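Local coordinates for putative uncharacterized protein (Mycobacterium tuberculosis, PDB 3I7T) that is of unknown function but belongs to the YjgF/YER057c/UK114 (RidA) family and assembles as a homotrimer, at residues T5-G10 and S20-I25; P27-A32 and I54-A59; A64-T69 and I114-Y119. All blocks are in the same frame, centred on the assembly; numbering follows the deposited sequence.

From the N terminus, the chain first closes interaction 1, in which residues 5-10 and 20-25 pair across a connection that includes helix 12-17. Interaction 2 opens only after that, when strand 28-35 is packed by the end of helix 41-58; interaction 3 then pairs 64-69 with 114-119 over a long excursion through helix 79-90 and strand 99-101. The three loops thus follow one another in series, without nesting or crossing. Space reconnects them: strand 28-35 lies between strands 22-25 and 112-119, so interaction 2 touches both others, while interactions 1 and 3 remain apart. Together they tie an edge strand pair, a helix and the sheet centre into one subunit.

Interaction 1 of 3, residues T5-G10 and S20-I25; sequences TMVSSG and SRAVRI
Backbone bonds between Thr5 and Arg24 start the pairing of an edge strand with its neighbour, a worked case of how an antiparallel ladder can absorb an extra residue. Thr5 N donates to Arg24 O at 3.0 Å, and Arg24 N returns a bond to Thr5 O; both are nearly straight. Farther along, Val7 N reaches Ala22 O at 2.8 Å. Val7 O then takes two donors, Arg21 N at a bent 132° and, weakly, Ala22 N at 3.4 Å. With Arg21 and Ala22 both opposite Val7, this is a classic beta bulge, placed where strand 22-25 emerges from the connection. It belongs to the N-terminal edge of the six-stranded mixed sheet, strand 4-7 being outermost within its chain.

Apolar contacts divide between the two faces. Val7 CB lies 4.1 Å from Ala22 CB on the face covered by helix 41-58. The other face carries Met6 and Val23 side by side, with Met6 CG 4.0 Å from Val23 CG2; there Ile93 and Val96 of the second subunit pack against them.

Polar side chains mostly look outward for partners. Thr5 OG1, held between backbone N and carbonyl carbon (chi1 44°), rests 3.6 Å from Arg24 CB, alongside an extended arginine whose NH1 bonds Ala59 O. Arg21 CG, set beside its own backbone N, lies against Ser9 OG, and the bends at chi2 and chi3 then turn the guanidinium away, its NH1 reaching Thr34. Ser9 OG is bonded to Glu14, and Ser20 OG, beside Met6 CB, to Arg94 O of the second subunit.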
# COMPACT_ATOMS: atom_id res chain seq x y z
N THR A 5 -16.81 11.36 5.21
CA THR A 5 -16.23 12.53 5.85
C THR A 5 -14.74 12.58 5.56
O THR A 5 -14.08 11.54 5.45
CB THR A 5 -16.48 12.56 7.39
OG1 THR A 5 -16.25 11.27 7.94
CG2 THR A 5 -17.90 12.95 7.70
N MET A 6 -14.22 13.79 5.43
CA MET A 6 -12.83 14.00 5.05
C MET A 6 -12.15 15.03 5.92
O MET A 6 -12.78 16.00 6.38
CB MET A 6 -12.76 14.42 3.59
CG MET A 6 -13.51 13.48 2.69
SD MET A 6 -13.36 13.85 0.93
CE MET A 6 -13.88 15.57 0.86
N VAL A 7 -10.87 14.82 6.14
CA VAL A 7 -10.07 15.68 6.98
C VAL A 7 -9.00 16.33 6.12
O VAL A 7 -8.30 15.66 5.36
CB VAL A 7 -9.40 14.88 8.13
CG1 VAL A 7 -8.47 15.78 8.97
CG2 VAL A 7 -10.47 14.18 9.00
N SER A 8 -8.89 17.65 6.24
CA SER A 8 -7.88 18.42 5.52
C SER A 8 -7.01 19.15 6.54
O SER A 8 -7.48 19.48 7.62
CB SER A 8 -8.57 19.45 4.63
OG SER A 8 -7.68 20.52 4.34
N SER A 9 -5.74 19.39 6.21
CA SER A 9 -4.87 20.14 7.11
C SER A 9 -4.70 21.58 6.62
O SER A 9 -4.07 22.41 7.29
CB SER A 9 -3.51 19.47 7.23
OG SER A 9 -2.87 19.43 5.97
N GLY A 10 -5.25 21.87 5.45
CA GLY A 10 -5.15 23.21 4.88
C GLY A 10 -3.85 23.47 4.13
O GLY A 10 -3.59 24.59 3.68
N SER A 20 -6.98 14.25 0.61
CA SER A 20 -7.32 14.51 2.00
C SER A 20 -6.31 13.86 2.93
O SER A 20 -5.67 12.88 2.58
CB SER A 20 -8.70 13.96 2.33
OG SER A 20 -9.72 14.62 1.62
N ARG A 21 -6.17 14.42 4.13
CA ARG A 21 -5.34 13.81 5.14
C ARG A 21 -5.95 12.46 5.58
O ARG A 21 -5.23 11.47 5.73
CB ARG A 21 -5.20 14.75 6.34
CG ARG A 21 -4.24 15.92 6.11
CD ARG A 21 -2.80 15.45 6.17
NE ARG A 21 -2.58 14.62 7.34
CZ ARG A 21 -1.78 13.56 7.38
NH1 ARG A 21 -1.10 13.20 6.30
NH2 ARG A 21 -1.66 12.87 8.51
N ALA A 22 -7.27 12.44 5.77
CA ALA A 22 -7.98 11.22 6.13
C ALA A 22 -9.38 11.19 5.53
O ALA A 22 -10.01 12.24 5.35
CB ALA A 22 -8.07 11.08 7.63
N VAL A 23 -9.86 9.99 5.22
CA VAL A 23 -11.23 9.82 4.77
C VAL A 23 -11.85 8.68 5.55
O VAL A 23 -11.20 7.66 5.76
CB VAL A 23 -11.30 9.55 3.25
CG1 VAL A 23 -12.75 9.32 2.79
CG2 VAL A 23 -10.70 10.71 2.50
N ARG A 24 -13.10 8.88 5.99
CA ARG A 24 -13.89 7.85 6.68
C ARG A 24 -15.20 7.58 5.91
O ARG A 24 -15.91 8.51 5.55
CB ARG A 24 -14.20 8.30 8.13
CG ARG A 24 -15.26 7.42 8.84
CD ARG A 24 -15.53 7.86 10.28
NE ARG A 24 -16.26 6.84 11.05
CZ ARG A 24 -16.17 6.70 12.37
NH1 ARG A 24 -15.38 7.50 13.08
NH2 ARG A 24 -16.85 5.74 12.98
N ILE A 25 -15.49 6.31 5.62
CA ILE A 25 -16.83 5.88 5.19
C ILE A 25 -17.11 4.55 5.86
O ILE A 25 -16.26 3.68 5.88
CB ILE A 25 -16.97 5.58 3.67
CG1 ILE A 25 -15.80 6.10 2.88
CG2 ILE A 25 -18.37 5.96 3.13
CD1 ILE A 25 -14.73 5.04 2.76

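Interaction 2 of 3, residues P27-A32 and I54-A59; sequences PLVVVA and IALGQA
Val29 and Val31 of strand 28-32 face the C-terminal part of helix 41-58, the axes of the two short segments approaching to 9.2 Å and running roughly antiparallel at 148°. No hydrogen bond spans the gap; the contact illustrates how alternate strand residues and one helix flank can meet chiefly through methyl groups.

Leu56 carries the middle of it. Its CB does not aim directly at the strand, but with CG anti to the carbonyl carbon (chi1 -72°) the end of the side chain swings closer, and CD2 comes to lie against both valines. The approach to Val31 is at about a right angle and tight, Leu56 CD2 standing 3.5 Å from Val31 CG2. Toward Val29 the leucine runs obliquely, and the separation from Leu56 CD2 to Val29 CG1 relaxes to 3.8 Å. A single branch of Leu56 therefore bridges two successive inward positions of the strand.

Alanines flank this methyl cluster. Ala59 CB sits 3.9 Å from Val29 CG1, so that this one valine methyl touches both Leu56 and Ala59. At the other end Ala55 CB is more distant from Val31 CG1, at 4.4 Å. Every residue that touches is buried. Ala59 also packs on Val7, linking this region to the edge strand 4-7. Val30 points its side chain to the opposite face of the sheet, where it packs on Arg68 of the second subunit. Helix on one face and a partner subunit on the other is the layered arrangement of the trimeric YjgF/YER057c/UK114 fold.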
# COMPACT_ATOMS: atom_id res chain seq x y z
N PRO A 27 -16.96 2.00 8.69
CA PRO A 27 -16.08 1.94 9.85
C PRO A 27 -14.63 2.15 9.42
O PRO A 27 -13.74 2.29 10.26
CB PRO A 27 -16.28 0.51 10.36
CG PRO A 27 -16.63 -0.30 9.08
CD PRO A 27 -17.01 0.70 7.98
N LEU A 28 -14.42 2.19 8.11
CA LEU A 28 -13.09 2.44 7.54
C LEU A 28 -12.63 3.90 7.66
O LEU A 28 -13.38 4.81 7.30
CB LEU A 28 -13.09 2.07 6.06
CG LEU A 28 -11.72 2.10 5.40
CD1 LEU A 28 -10.79 1.12 6.14
CD2 LEU A 28 -11.82 1.76 3.90
N VAL A 29 -11.40 4.08 8.13
CA VAL A 29 -10.69 5.37 8.02
C VAL A 29 -9.33 5.10 7.37
O VAL A 29 -8.53 4.29 7.88
CB VAL A 29 -10.50 6.03 9.39
CG1 VAL A 29 -9.79 7.35 9.25
CG2 VAL A 29 -11.86 6.24 10.07
N VAL A 30 -9.08 5.75 6.23
CA VAL A 30 -7.74 5.72 5.64
C VAL A 30 -7.01 7.05 5.81
O VAL A 30 -7.61 8.12 5.75
CB VAL A 30 -7.77 5.32 4.14
CG1 VAL A 30 -8.32 3.92 4.01
CG2 VAL A 30 -8.61 6.30 3.34
N VAL A 31 -5.71 6.96 6.06
CA VAL A 31 -4.88 8.12 6.28
C VAL A 31 -3.80 8.20 5.19
O VAL A 31 -3.17 7.19 4.83
CB VAL A 31 -4.27 8.09 7.71
CG1 VAL A 31 -3.49 9.38 8.04
CG2 VAL A 31 -5.38 7.88 8.74
N ALA A 32 -3.61 9.41 4.67
CA ALA A 32 -2.60 9.70 3.65
C ALA A 32 -1.19 9.36 4.13
O ALA A 32 -0.94 9.31 5.33
CB ALA A 32 -2.66 11.20 3.27
N ILE A 54 -3.72 12.98 14.90
CA ILE A 54 -4.54 14.17 14.74
C ILE A 54 -5.57 13.97 13.63
O ILE A 54 -6.76 14.32 13.78
CB ILE A 54 -3.66 15.41 14.42
CG1 ILE A 54 -2.76 15.75 15.61
CG2 ILE A 54 -4.54 16.62 14.05
CD1 ILE A 54 -1.78 16.89 15.30
N ALA A 55 -5.14 13.40 12.51
CA ALA A 55 -6.04 13.18 11.39
C ALA A 55 -7.10 12.16 11.77
O ALA A 55 -8.29 12.37 11.58
CB ALA A 55 -5.27 12.75 10.15
N LEU A 56 -6.65 11.05 12.36
CA LEU A 56 -7.56 10.05 12.88
C LEU A 56 -8.63 10.62 13.81
O LEU A 56 -9.82 10.33 13.67
CB LEU A 56 -6.77 8.94 13.61
CG LEU A 56 -5.98 8.01 12.69
CD1 LEU A 56 -5.13 7.01 13.50
CD2 LEU A 56 -6.96 7.29 11.76
N GLY A 57 -8.19 11.43 14.78
CA GLY A 57 -9.10 11.97 15.80
C GLY A 57 -10.15 12.86 15.16
O GLY A 57 -11.32 12.85 15.56
N GLN A 58 -9.74 13.61 14.16
CA GLN A 58 -10.71 14.40 13.41
C GLN A 58 -11.69 13.57 12.56
O GLN A 58 -12.74 14.07 12.15
CB GLN A 58 -10.00 15.46 12.59
CG GLN A 58 -9.39 16.54 13.47
CD GLN A 58 -8.67 17.58 12.66
OE1 GLN A 58 -7.47 17.48 12.43
NE2 GLN A 58 -9.41 18.57 12.19
N ALA A 59 -11.35 12.31 12.33
CA ALA A 59 -12.24 11.36 11.66
C ALA A 59 -12.91 10.41 12.67
O ALA A 59 -13.44 9.36 12.28
CB ALA A 59 -11.47 10.57 10.59

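Interaction 3 of 3, residues A64-T69 and I114-Y119; sequences ADVVRT and IEADAY
Asp117 is gripped by two consecutive residues of the opposing strand, and the tight part of the contact is built round that grip. Its carbonyl O accepts from Val67 N at 2.8 Å and from Arg68 N at 3.2 Å, which makes a classic beta bulge and shifts the register by one residue. Asp117 N answers with a bond to Arg68 O at 2.8 Å. Beyond the bulge, Tyr119 N reaches Asp65 O at 2.9 Å, arriving 35° above the carbonyl plane rather than on a lone pair.

The backbones are also close at Thr69, whose CA lies 3.2 Å from Glu115 O. Val66, Thr69, Ala116 and Ala118 share one buried face, where Leu56 and Phe90 pack on Val66. Thr69 OG1 is turned to His86, with which it is hydrogen-bonded.

Looser contact is found between the side chains of Arg68 and Asp117, which run side by side in the same direction. They do not form a salt bridge with each other: Arg68 NE and Asp117 OD2 are 4.2 Å apart, the guanidinium and carboxylate planes standing 84° to one another. The bend of Arg68 at chi3 (-59°) sets NE where it donates to a water at 2.7 Å, in the guanidinium plane, and that water donates to Asp117 OD2. The more open end is that of the partly exposed Asp65 and Tyr119, where Tyr119 leads away, leaving its CB 4.1 Å from Val67 CG1.

Both charged groups find their salt bridges between subunits, Arg68 NH2 with Asp117 of the third subunit and Asp117 OD1 with Arg68 of the second subunit. Repeated round the three chains, this cyclic pairing joins the sheets of the homotrimer characteristic of the YjgF/YER057c/UK114 family.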
# COMPACT_ATOMS: atom_id res chain seq x y z
N ALA A 64 -5.75 3.14 18.52
CA ALA A 64 -6.25 1.79 18.84
C ALA A 64 -7.12 1.20 17.72
O ALA A 64 -7.44 0.00 17.74
CB ALA A 64 -7.02 1.81 20.14
N ASP A 65 -7.51 2.02 16.76
CA ASP A 65 -8.33 1.52 15.64
C ASP A 65 -7.48 1.11 14.43
O ASP A 65 -7.97 0.46 13.49
CB ASP A 65 -9.36 2.56 15.19
CG ASP A 65 -10.40 2.84 16.24
OD1 ASP A 65 -10.93 1.88 16.82
OD2 ASP A 65 -10.70 4.03 16.45
N VAL A 66 -6.21 1.51 14.45
CA VAL A 66 -5.29 1.26 13.34
C VAL A 66 -5.00 -0.25 13.16
O VAL A 66 -4.60 -0.93 14.11
CB VAL A 66 -3.99 2.07 13.54
CG1 VAL A 66 -2.90 1.63 12.54
CG2 VAL A 66 -4.28 3.57 13.46
N VAL A 67 -5.23 -0.77 11.96
CA VAL A 67 -5.02 -2.19 11.70
C VAL A 67 -3.78 -2.39 10.85
O VAL A 67 -3.19 -3.48 10.84
CB VAL A 67 -6.23 -2.87 11.00
CG1 VAL A 67 -7.48 -2.89 11.93
CG2 VAL A 67 -6.54 -2.20 9.66
N ARG A 68 -3.39 -1.34 10.12
CA ARG A 68 -2.20 -1.39 9.28
C ARG A 68 -1.44 -0.07 9.23
O ARG A 68 -2.05 1.00 9.09
CB ARG A 68 -2.54 -1.83 7.84
CG ARG A 68 -1.29 -1.79 6.92
CD ARG A 68 -1.57 -1.97 5.42
NE ARG A 68 -2.24 -3.21 5.04
CZ ARG A 68 -1.63 -4.38 4.80
NH1 ARG A 68 -0.31 -4.50 4.96
NH2 ARG A 68 -2.34 -5.44 4.44
N THR A 69 -0.12 -0.15 9.35
CA THR A 69 0.75 0.97 8.98
C THR A 69 1.68 0.53 7.86
O THR A 69 1.89 -0.67 7.65
CB THR A 69 1.59 1.49 10.16
OG1 THR A 69 2.35 0.41 10.71
CG2 THR A 69 0.72 2.10 11.26
N ILE A 114 4.77 7.69 6.62
CA ILE A 114 3.92 6.63 7.17
C ILE A 114 2.47 6.75 6.71
O ILE A 114 1.88 7.83 6.78
CB ILE A 114 3.99 6.64 8.72
CG1 ILE A 114 5.47 6.61 9.13
CG2 ILE A 114 3.15 5.50 9.32
CD1 ILE A 114 5.72 6.64 10.63
N GLU A 115 1.91 5.64 6.24
CA GLU A 115 0.48 5.54 5.98
C GLU A 115 -0.20 4.75 7.09
O GLU A 115 0.44 3.97 7.80
CB GLU A 115 0.25 4.78 4.67
CG GLU A 115 0.83 5.46 3.47
CD GLU A 115 0.71 4.57 2.23
OE1 GLU A 115 0.34 3.39 2.39
OE2 GLU A 115 0.96 5.05 1.12
N ALA A 116 -1.52 4.88 7.20
CA ALA A 116 -2.25 4.06 8.14
C ALA A 116 -3.65 3.73 7.62
O ALA A 116 -4.28 4.55 6.94
CB ALA A 116 -2.32 4.74 9.50
N ASP A 117 -4.12 2.52 7.94
CA ASP A 117 -5.51 2.14 7.74
C ASP A 117 -6.08 1.80 9.09
O ASP A 117 -5.42 1.16 9.92
CB ASP A 117 -5.64 0.92 6.82
CG ASP A 117 -5.12 1.20 5.43
OD1 ASP A 117 -5.66 2.11 4.78
OD2 ASP A 117 -4.17 0.51 5.00
N ALA A 118 -7.31 2.24 9.33
CA ALA A 118 -7.97 2.00 10.60
C ALA A 118 -9.36 1.44 10.36
O ALA A 118 -9.95 1.66 9.30
CB ALA A 118 -8.03 3.27 11.44
N TYR A 119 -9.87 0.71 11.34
CA TYR A 119 -11.23 0.18 11.25
C TYR A 119 -12.01 0.57 12.50
O TYR A 119 -11.59 0.27 13.63
CB TYR A 119 -11.19 -1.34 11.06
CG TYR A 119 -12.55 -1.98 10.87
CD1 TYR A 119 -13.38 -2.23 11.95
CD2 TYR A 119 -12.99 -2.35 9.61
CE1 TYR A 119 -14.62 -2.82 11.78
CE2 TYR A 119 -14.22 -2.94 9.42
CZ TYR A 119 -15.03 -3.17 10.51
OH TYR A 119 -16.26 -3.77 10.32
O HOH W 1 -4.67 -2.47 4.20